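Protein FmtA (Staphylococcus aureus, PDB 5ZH8) removes D-alanyl esters from wall teichoic acid and lipoteichoic acid, and affects methicillin resistance, autolysis and cell wall structure. Local coordinates at residues D47-R55 / S230-D241; N188-I196 / G214-E224. All coordinates share one frame; numbering follows the deposited sequence.

Interaction 1: residues D47-R55 / S230-D241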
loop_
_atom_site.group_PDB
_atom_site.type_symbol
_atom_site.label_atom_id
_atom_site.label_comp_id
_atom_site.label_asym_id
_atom_site.label_seq_id
_atom_site.Cartn_x
_atom_site.Cartn_y
_atom_site.Cartn_z
ATOM N N ASP A 47 22.865 22.792 -6.435
ATOM C CA ASP A 47 23.466 22.650 -7.761
ATOM C C ASP A 47 22.513 22.033 -8.775
ATOM O O ASP A 47 22.553 22.389 -9.953
ATOM C CB ASP A 47 24.767 21.853 -7.685
ATOM C CG ASP A 47 25.861 22.609 -6.944
ATOM O OD1 ASP A 47 25.533 23.538 -6.177
ATOM O OD2 ASP A 47 27.055 22.292 -7.127
ATOM N N ASN A 48 21.658 21.124 -8.311
ATOM C CA ASN A 48 20.670 20.479 -9.181
ATOM C C ASN A 48 19.704 21.474 -9.808
ATOM O O ASN A 48 19.492 21.450 -11.021
ATOM C CB ASN A 48 19.868 19.419 -8.419
ATOM C CG ASN A 48 20.616 18.111 -8.282
ATOM O OD1 ASN A 48 21.194 17.603 -9.245
ATOM N ND2 ASN A 48 20.598 17.549 -7.081
ATOM N N GLU A 49 19.121 22.340 -8.983
ATOM C CA GLU A 49 18.160 23.319 -9.479
ATOM C C GLU A 49 18.857 24.388 -10.312
ATOM O O GLU A 49 18.327 24.815 -11.335
ATOM C CB GLU A 49 17.383 23.967 -8.327
ATOM C CG GLU A 49 16.485 23.021 -7.543
ATOM C CD GLU A 49 16.185 23.528 -6.140
ATOM O OE1 GLU A 49 16.933 24.409 -5.636
ATOM O OE2 GLU A 49 15.191 23.046 -5.548
ATOM N N LYS A 50 20.048 24.769 -9.918
ATOM C CA LYS A 50 20.782 25.725 -10.693
ATOM C C LYS A 50 20.824 25.222 -12.094
ATOM O O LYS A 50 20.392 25.901 -12.990
ATOM C CB LYS A 50 22.206 25.817 -10.193
ATOM C CG LYS A 50 22.621 27.161 -9.649
ATOM C CD LYS A 50 23.178 26.999 -8.250
ATOM C CE LYS A 50 24.464 27.771 -8.069
ATOM N NZ LYS A 50 24.801 27.893 -6.628
ATOM N N TYR A 51 21.333 24.006 -12.278
ATOM C CA TYR A 51 21.487 23.433 -13.610
ATOM C C TYR A 51 20.165 23.372 -14.373
ATOM O O TYR A 51 20.098 23.764 -15.537
ATOM C CB TYR A 51 22.091 22.028 -13.543
ATOM C CG TYR A 51 22.010 21.322 -14.876
ATOM C CD1 TYR A 51 22.865 21.669 -15.912
ATOM C CD2 TYR A 51 21.044 20.342 -15.122
ATOM C CE1 TYR A 51 22.786 21.046 -17.145
ATOM C CE2 TYR A 51 20.961 19.719 -16.357
ATOM C CZ TYR A 51 21.836 20.079 -17.362
ATOM O OH TYR A 51 21.762 19.488 -18.596
ATOM N N LEU A 52 19.126 22.865 -13.716
ATOM C CA LEU A 52 17.829 22.650 -14.360
ATOM C C LEU A 52 17.131 23.944 -14.758
ATOM O O LEU A 52 16.532 24.023 -15.831
ATOM C CB LEU A 52 16.912 21.847 -13.441
ATOM C CG LEU A 52 17.379 20.420 -13.180
ATOM C CD1 LEU A 52 16.685 19.862 -11.955
ATOM C CD2 LEU A 52 17.137 19.544 -14.397
ATOM N N VAL A 53 17.199 24.951 -13.893
ATOM C CA VAL A 53 16.590 26.251 -14.188
ATOM C C VAL A 53 17.205 26.833 -15.457
ATOM O O VAL A 53 16.482 27.284 -16.344
ATOM C CB VAL A 53 16.731 27.255 -13.011
ATOM C CG1 VAL A 53 16.343 28.670 -13.433
ATOM C CG2 VAL A 53 15.888 26.815 -11.819
ATOM N N ASP A 54 18.533 26.794 -15.547
ATOM C CA ASP A 54 19.244 27.357 -16.694
ATOM C C ASP A 54 18.978 26.548 -17.960
ATOM O O ASP A 54 18.841 27.106 -19.052
ATOM C CB ASP A 54 20.746 27.416 -16.427
ATOM C CG ASP A 54 21.504 28.027 -17.578
ATOM O OD1 ASP A 54 21.437 29.263 -17.751
ATOM O OD2 ASP A 54 22.152 27.267 -18.325
ATOM N N ARG A 55 18.910 25.235 -17.793
ATOM C CA ARG A 55 18.596 24.320 -18.880
ATOM C C ARG A 55 17.215 24.600 -19.478
ATOM O O ARG A 55 17.037 24.530 -20.693
ATOM C CB ARG A 55 18.655 22.880 -18.361
ATOM C CG ARG A 55 18.457 21.813 -19.423
ATOM C CD ARG A 55 17.994 20.512 -18.804
ATOM N NE ARG A 55 17.442 19.602 -19.801
ATOM C CZ ARG A 55 18.155 18.872 -20.651
ATOM N NH1 ARG A 55 19.486 18.910 -20.647
ATOM N NH2 ARG A 55 17.515 18.091 -21.513
ATOM N N SER A 230 26.263 18.432 -10.788
ATOM C CA SER A 230 25.001 17.998 -10.209
ATOM C C SER A 230 24.542 16.668 -10.804
ATOM O O SER A 230 24.890 16.330 -11.937
ATOM C CB SER A 230 23.926 19.064 -10.416
ATOM O OG SER A 230 23.458 19.073 -11.757
ATOM N N TYR A 231 23.767 15.921 -10.024
ATOM C CA TYR A 231 23.171 14.676 -10.481
ATOM C C TYR A 231 22.337 14.920 -11.735
ATOM O O TYR A 231 22.437 14.172 -12.707
ATOM C CB TYR A 231 22.291 14.068 -9.379
ATOM C CG TYR A 231 21.641 12.755 -9.767
ATOM C CD1 TYR A 231 20.415 12.731 -10.423
ATOM C CD2 TYR A 231 22.253 11.537 -9.481
ATOM C CE1 TYR A 231 19.812 11.534 -10.779
ATOM C CE2 TYR A 231 21.662 10.337 -9.832
ATOM C CZ TYR A 231 20.437 10.339 -10.483
ATOM O OH TYR A 231 19.837 9.149 -10.849
ATOM N N ALA A 232 21.523 15.972 -11.705
ATOM C CA ALA A 232 20.660 16.343 -12.829
ATOM C C ALA A 232 21.450 16.549 -14.112
ATOM O O ALA A 232 21.026 16.136 -15.187
ATOM C CB ALA A 232 19.874 17.614 -12.493
ATOM N N GLU A 233 22.598 17.199 -13.992
ATOM C CA GLU A 233 23.464 17.432 -15.134
ATOM C C GLU A 233 24.073 16.122 -15.624
ATOM O O GLU A 233 24.091 15.858 -16.826
ATOM C CB GLU A 233 24.569 18.417 -14.765
ATOM C CG GLU A 233 25.410 18.868 -15.946
ATOM C CD GLU A 233 26.283 20.061 -15.630
ATOM O OE1 GLU A 233 26.226 20.581 -14.486
ATOM O OE2 GLU A 233 27.044 20.469 -16.529
ATOM N N ASN A 234 24.566 15.307 -14.697
ATOM C CA ASN A 234 25.132 14.020 -15.059
ATOM C C ASN A 234 24.088 13.161 -15.764
ATOM O O ASN A 234 24.393 12.528 -16.775
ATOM C CB ASN A 234 25.700 13.293 -13.835
ATOM C CG ASN A 234 27.073 13.816 -13.414
ATOM O OD1 ASN A 234 27.288 14.174 -12.257
ATOM N ND2 ASN A 234 28.021 13.826 -14.348
ATOM N N TYR A 235 22.856 13.156 -15.250
ATOM C CA TYR A 235 21.777 12.398 -15.891
ATOM C C TYR A 235 21.482 12.884 -17.310
ATOM O O TYR A 235 21.372 12.078 -18.230
ATOM C CB TYR A 235 20.473 12.437 -15.090
ATOM C CG TYR A 235 19.292 12.057 -15.963
ATOM C CD1 TYR A 235 18.986 10.723 -16.221
ATOM C CD2 TYR A 235 18.516 13.037 -16.580
ATOM C CE1 TYR A 235 17.931 10.381 -17.046
ATOM C CE2 TYR A 235 17.459 12.697 -17.409
ATOM C CZ TYR A 235 17.177 11.371 -17.635
ATOM O OH TYR A 235 16.130 11.054 -18.460
ATOM N N TYR A 236 21.319 14.190 -17.487
ATOM C CA TYR A 236 20.967 14.717 -18.808
ATOM C C TYR A 236 22.108 14.568 -19.819
ATOM O O TYR A 236 21.897 14.091 -20.937
ATOM C CB TYR A 236 20.497 16.176 -18.741
ATOM C CG TYR A 236 19.017 16.315 -18.465
ATOM C CD1 TYR A 236 18.066 15.913 -19.400
ATOM C CD2 TYR A 236 18.568 16.797 -17.246
ATOM C CE1 TYR A 236 16.713 16.031 -19.140
ATOM C CE2 TYR A 236 17.213 16.912 -16.972
ATOM C CZ TYR A 236 16.288 16.528 -17.922
ATOM O OH TYR A 236 14.942 16.648 -17.668
ATOM N N THR A 237 23.311 14.967 -19.425
ATOM C CA THR A 237 24.464 14.913 -20.319
ATOM C C THR A 237 24.850 13.471 -20.695
ATOM O O THR A 237 25.221 13.205 -21.840
ATOM C CB THR A 237 25.685 15.621 -19.701
ATOM O OG1 THR A 237 25.909 15.117 -18.381
ATOM C CG2 THR A 237 25.458 17.103 -19.615
ATOM N N LYS A 238 24.736 12.550 -19.739
ATOM C CA LYS A 238 25.196 11.173 -19.941
ATOM C C LYS A 238 24.106 10.158 -20.303
ATOM O O LYS A 238 24.424 9.066 -20.771
ATOM C CB LYS A 238 25.955 10.673 -18.709
ATOM C CG LYS A 238 27.189 11.480 -18.332
ATOM C CD LYS A 238 27.839 10.872 -17.096
ATOM C CE LYS A 238 29.150 11.542 -16.727
ATOM N NZ LYS A 238 30.230 11.215 -17.696
ATOM N N ILE A 239 22.837 10.489 -20.082
ATOM C CA ILE A 239 21.733 9.551 -20.384
ATOM C C ILE A 239 20.556 10.239 -21.071
ATOM O O ILE A 239 20.212 9.898 -22.200
ATOM C CB ILE A 239 21.218 8.836 -19.111
ATOM C CG1 ILE A 239 22.340 8.029 -18.446
ATOM C CG2 ILE A 239 20.040 7.922 -19.445
ATOM C CD1 ILE A 239 22.056 7.654 -17.006
ATOM N N GLY A 240 19.946 11.205 -20.382
ATOM C CA GLY A 240 18.724 11.869 -20.850
ATOM C C GLY A 240 18.772 12.333 -22.288
ATOM O O GLY A 240 17.910 11.969 -23.091
ATOM N N ASP A 241 19.792 13.125 -22.612
ATOM C CA ASP A 241 19.937 13.712 -23.947
ATOM C C ASP A 241 20.479 12.735 -24.991
ATOM O O ASP A 241 19.905 12.632 -26.075
ATOM C CB ASP A 241 20.789 14.992 -23.894
ATOM C CG ASP A 241 20.097 16.124 -23.152
ATOM O OD1 ASP A 241 18.894 15.983 -22.822
ATOM O OD2 ASP A 241 20.757 17.153 -22.904
#
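The guanidinium group of Arg55 lies flat over one face of the Tyr236 ring, the planes 19° apart and CZ 3.5 Å from the ring centroid, a stack with cation-pi character. It sits off-centre, so that NH2 and CZ come over the CD1 side of the ring while CD rests above the same ring in a CH-pi contact. The side chain gets there by running extended from CG to NE, with CG anti to the backbone N (chi1 -175°). Its far end meets Asp241 head-on in a two-pronged salt bridge: NH2 reaches OD1 at 2.8 Å and NH1 reaches OD2 at 3.1 Å, both on the syn side of a carboxylate nearly coplanar with the guanidinium. NH1 also donates to Tyr51 OH, which fixes the group's rotation further.

These residues tie the N-terminal helix 47-55 to helix 231-240 of the beta-lactamase-type fold, the two running obliquely to each other. Between the helices, the Tyr51 ring lies across Glu233, whose CB stands almost on the ring normal, 3.8 Å from the centroid; the Glu233 carboxylate lies nearly parallel to the ring. Tyr236 CD2 meets the same ring at its edge. Leu52 packs its CG against Ala232 CB and its CD2 against Tyr236 CE2, while the hydroxyl of Tyr236 is hydrogen-bonded to Glu253 OE2. At the start of helix 231-240, Asn48 OD1 accepts from Ala232 N at 3.0 Å in a nearly straight bond (172°), next to the N-cap Ser230, whose OG accepts from Glu233 N.

Interaction 2: residues N188-I196 / G214-E224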
loop_
_atom_site.group_PDB
_atom_site.type_symbol
_atom_site.label_atom_id
_atom_site.label_comp_id
_atom_site.label_asym_id
_atom_site.label_seq_id
_atom_site.Cartn_x
_atom_site.Cartn_y
_atom_site.Cartn_z
ATOM N N ASN A 188 18.036 19.465 0.206
ATOM C CA ASN A 188 18.880 18.988 -0.890
ATOM C C ASN A 188 19.498 17.620 -0.615
ATOM O O ASN A 188 19.426 17.104 0.506
ATOM C CB ASN A 188 19.984 20.011 -1.166
ATOM C CG ASN A 188 20.798 20.332 0.067
ATOM O OD1 ASN A 188 21.349 19.444 0.711
ATOM N ND2 ASN A 188 20.877 21.611 0.399
ATOM N N LEU A 189 20.115 17.054 -1.651
ATOM C CA LEU A 189 20.781 15.760 -1.550
ATOM C C LEU A 189 21.834 15.758 -0.448
ATOM O O LEU A 189 21.941 14.789 0.297
ATOM C CB LEU A 189 21.428 15.392 -2.888
ATOM C CG LEU A 189 22.131 14.035 -2.997
ATOM C CD1 LEU A 189 21.171 12.892 -2.711
ATOM C CD2 LEU A 189 22.761 13.866 -4.370
ATOM N N ASP A 190 22.599 16.845 -0.346
ATOM C CA ASP A 190 23.686 16.961 0.641
ATOM C C ASP A 190 23.206 16.743 2.072
ATOM O O ASP A 190 23.792 15.956 2.816
ATOM C CB ASP A 190 24.397 18.322 0.533
ATOM C CG ASP A 190 25.553 18.305 -0.458
ATOM O OD1 ASP A 190 25.299 18.281 -1.682
ATOM O OD2 ASP A 190 26.721 18.324 -0.015
ATOM N N GLN A 191 22.139 17.440 2.453
ATOM C CA GLN A 191 21.590 17.321 3.803
ATOM C C GLN A 191 21.078 15.909 4.077
ATOM O O GLN A 191 21.265 15.379 5.170
ATOM C CB GLN A 191 20.472 18.341 4.030
ATOM C CG GLN A 191 20.972 19.776 4.099
ATOM C CD GLN A 191 19.861 20.784 4.325
ATOM O OE1 GLN A 191 18.775 20.442 4.793
ATOM N NE2 GLN A 191 20.133 22.047 4.004
ATOM N N ALA A 192 20.442 15.305 3.080
ATOM C CA ALA A 192 19.955 13.931 3.199
ATOM C C ALA A 192 21.092 12.946 3.481
ATOM O O ALA A 192 20.990 12.129 4.397
ATOM C CB ALA A 192 19.209 13.519 1.939
ATOM N N VAL A 193 22.172 13.035 2.702
ATOM C CA VAL A 193 23.319 12.129 2.862
ATOM C C VAL A 193 24.151 12.472 4.102
ATOM O O VAL A 193 24.770 11.588 4.695
ATOM C CB VAL A 193 24.213 12.079 1.595
ATOM C CG1 VAL A 193 25.437 11.192 1.812
ATOM C CG2 VAL A 193 23.396 11.598 0.403
ATOM N N LYS A 194 24.163 13.744 4.495
ATOM C CA LYS A 194 24.792 14.134 5.756
ATOM C C LYS A 194 23.956 13.684 6.957
ATOM O O LYS A 194 24.486 13.467 8.036
ATOM C CB LYS A 194 25.092 15.642 5.793
ATOM C CG LYS A 194 26.575 15.932 5.584
ATOM C CD LYS A 194 26.879 17.280 4.948
ATOM C CE LYS A 194 28.387 17.438 4.721
ATOM N NZ LYS A 194 28.853 18.851 4.572
ATOM N N ALA A 195 22.652 13.536 6.764
ATOM C CA ALA A 195 21.789 12.938 7.785
ATOM C C ALA A 195 22.065 11.441 7.931
ATOM O O ALA A 195 22.192 10.939 9.051
ATOM C CB ALA A 195 20.321 13.182 7.462
ATOM N N ILE A 196 22.164 10.744 6.796
ATOM C CA ILE A 196 22.453 9.300 6.755
ATOM C C ILE A 196 23.802 8.964 7.381
ATOM O O ILE A 196 23.977 7.911 7.988
ATOM C CB ILE A 196 22.503 8.789 5.290
ATOM C CG1 ILE A 196 21.109 8.775 4.658
ATOM C CG2 ILE A 196 23.120 7.397 5.201
ATOM C CD1 ILE A 196 21.137 8.697 3.145
ATOM N N GLY A 214 18.297 5.172 0.974
ATOM C CA GLY A 214 19.513 5.841 1.426
ATOM C C GLY A 214 20.778 5.415 0.710
ATOM O O GLY A 214 21.629 6.250 0.419
ATOM N N ASN A 215 20.902 4.119 0.421
ATOM C CA ASN A 215 22.070 3.618 -0.291
ATOM C C ASN A 215 22.265 4.394 -1.586
ATOM O O ASN A 215 23.352 4.894 -1.855
ATOM C CB ASN A 215 21.933 2.131 -0.621
ATOM C CG ASN A 215 22.114 1.229 0.587
ATOM O OD1 ASN A 215 23.025 1.408 1.410
ATOM N ND2 ASN A 215 21.247 0.225 0.684
ATOM N N TYR A 216 21.207 4.499 -2.385
ATOM C CA TYR A 216 21.313 5.164 -3.681
ATOM C C TYR A 216 21.335 6.691 -3.586
ATOM O O TYR A 216 21.743 7.357 -4.538
ATOM C CB TYR A 216 20.239 4.658 -4.651
ATOM C CG TYR A 216 20.664 3.364 -5.316
ATOM C CD1 TYR A 216 20.871 2.210 -4.565
ATOM C CD2 TYR A 216 20.901 3.302 -6.686
ATOM C CE1 TYR A 216 21.271 1.031 -5.163
ATOM C CE2 TYR A 216 21.305 2.125 -7.290
ATOM C CZ TYR A 216 21.495 0.995 -6.526
ATOM O OH TYR A 216 21.906 -0.179 -7.117
ATOM N N LEU A 217 20.924 7.244 -2.444
ATOM C CA LEU A 217 21.144 8.672 -2.171
ATOM C C LEU A 217 22.633 8.964 -1.946
ATOM O O LEU A 217 23.148 9.967 -2.435
ATOM C CB LEU A 217 20.319 9.151 -0.971
ATOM C CG LEU A 217 18.801 9.092 -1.132
ATOM C CD1 LEU A 217 18.123 9.480 0.171
ATOM C CD2 LEU A 217 18.326 9.987 -2.270
ATOM N N VAL A 218 23.316 8.081 -1.214
ATOM C CA VAL A 218 24.770 8.172 -1.024
ATOM C C VAL A 218 25.521 8.006 -2.344
ATOM O O VAL A 218 26.511 8.701 -2.595
ATOM C CB VAL A 218 25.286 7.075 -0.055
ATOM C CG1 VAL A 218 26.812 7.003 -0.064
ATOM C CG2 VAL A 218 24.746 7.303 1.349
ATOM N N LEU A 219 25.062 7.064 -3.168
ATOM C CA LEU A 219 25.654 6.836 -4.490
ATOM C C LEU A 219 25.452 8.028 -5.413
ATOM O O LEU A 219 26.338 8.365 -6.193
ATOM C CB LEU A 219 25.081 5.580 -5.153
ATOM C CG LEU A 219 25.571 4.230 -4.621
ATOM C CD1 LEU A 219 24.814 3.097 -5.296
ATOM C CD2 LEU A 219 27.075 4.078 -4.768
ATOM N N ALA A 220 24.286 8.656 -5.334
ATOM C CA ALA A 220 24.021 9.866 -6.105
ATOM C C ALA A 220 24.991 10.990 -5.711
ATOM O O ALA A 220 25.467 11.729 -6.571
ATOM C CB ALA A 220 22.578 10.314 -5.917
ATOM N N LYS A 221 25.287 11.111 -4.419
ATOM C CA LYS A 221 26.226 12.122 -3.943
ATOM C C LYS A 221 27.662 11.792 -4.368
ATOM O O LYS A 221 28.444 12.694 -4.693
ATOM C CB LYS A 221 26.142 12.265 -2.421
ATOM C CG LYS A 221 26.937 13.434 -1.857
ATOM C CD LYS A 221 26.340 14.772 -2.284
ATOM C CE LYS A 221 27.422 15.779 -2.650
ATOM N NZ LYS A 221 26.881 16.906 -3.459
ATOM N N VAL A 222 28.000 10.500 -4.359
ATOM C CA VAL A 222 29.289 10.023 -4.872
ATOM C C VAL A 222 29.462 10.480 -6.324
ATOM O O VAL A 222 30.519 11.002 -6.704
ATOM C CB VAL A 222 29.408 8.476 -4.773
ATOM C CG1 VAL A 222 30.584 7.951 -5.594
ATOM C CG2 VAL A 222 29.539 8.033 -3.320
ATOM N N ILE A 223 28.412 10.289 -7.123
ATOM C CA ILE A 223 28.409 10.728 -8.516
ATOM C C ILE A 223 28.689 12.224 -8.592
ATOM O O ILE A 223 29.533 12.663 -9.366
ATOM C CB ILE A 223 27.072 10.398 -9.223
ATOM C CG1 ILE A 223 26.923 8.883 -9.403
ATOM C CG2 ILE A 223 26.972 11.089 -10.580
ATOM C CD1 ILE A 223 25.514 8.432 -9.707
ATOM N N GLU A 224 27.981 13.003 -7.782
ATOM C CA GLU A 224 28.159 14.450 -7.790
ATOM C C GLU A 224 29.578 14.854 -7.399
ATOM O O GLU A 224 30.168 15.731 -8.025
ATOM C CB GLU A 224 27.148 15.131 -6.866
ATOM C CG GLU A 224 25.738 15.174 -7.428
ATOM C CD GLU A 224 24.804 16.026 -6.596
ATOM O OE1 GLU A 224 25.112 16.282 -5.407
ATOM O OE2 GLU A 224 23.758 16.441 -7.137
HETATM O O HOH W 1 28.644 19.525 -2.047
#
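A knob-into-hole contact joins two helices of the beta-lactamase-type fold: Leu189, in the first turn of helix 189-199, sits among Leu217, Ala220, Lys221 and Glu224 of helix 213-227. The short helical segments cross at -124° with their axes 9.4 Å apart. Leu189 turns its branch away from the backbone N (chi1 -178°), which spreads its two methyls over different parts of the hole. Leu189 CD1 lies against the O and CD2 of Leu217, whereas Leu189 CD2 reaches Ala220 CB at 3.9 Å and the carboxylate of Glu224, which comes to meet it.

Further along the helix, Val193 meets the partner backbone where the two helices come nearest, the CA atoms of Val193 and Val218 being 5.7 Å apart: Val193 CG2 rests on Leu217 O and its CG1 touches Val218 CG2 at 4.0 Å, the two valines crossing at about a right angle. Ile196 closes this end with CD1 on Gly214, 3.7 Å from its O, and CG2 against Val218. Val218 also packs on Leu170 and Val152.

At the other end the packing turns ionic. The Lys221 chain bends at chi2 and chi3 to bring its amine between two carboxylates, which would otherwise probably repel each other. Lys221 NZ meets Glu224 OE1 at 2.7 Å, nearly in line with its C-O bond, and Asp190 OD1, also at 2.7 Å, on the syn side but 30° out of the carboxylate plane.

Overall arrangement
Helices 213-227 and 231-240 follow one another in the chain, and Glu224 ties their two contacts together. While its OE1 belongs to the salt-bridge network of interaction 2, its OE2 probably accepts a hydrogen bond from Tyr231 N of interaction 1 at 2.9 Å, and Asn48 packs beside it. The centres of the two contacts are about 16 Å apart. Helix 129-142 touches both: the Tyr231 hydroxyl is hydrogen-bonded to Ser132 and Thr133, and Ile223, on helix 213-227, packs on Thr133 and Leu136. Tyr216, in the 214-224 segment, touches Lys130 of that helix, probably the S-x-x-K lysine of this beta-lactamase and penicillin-binding protein family, so interaction 2 reaches toward the probable active site.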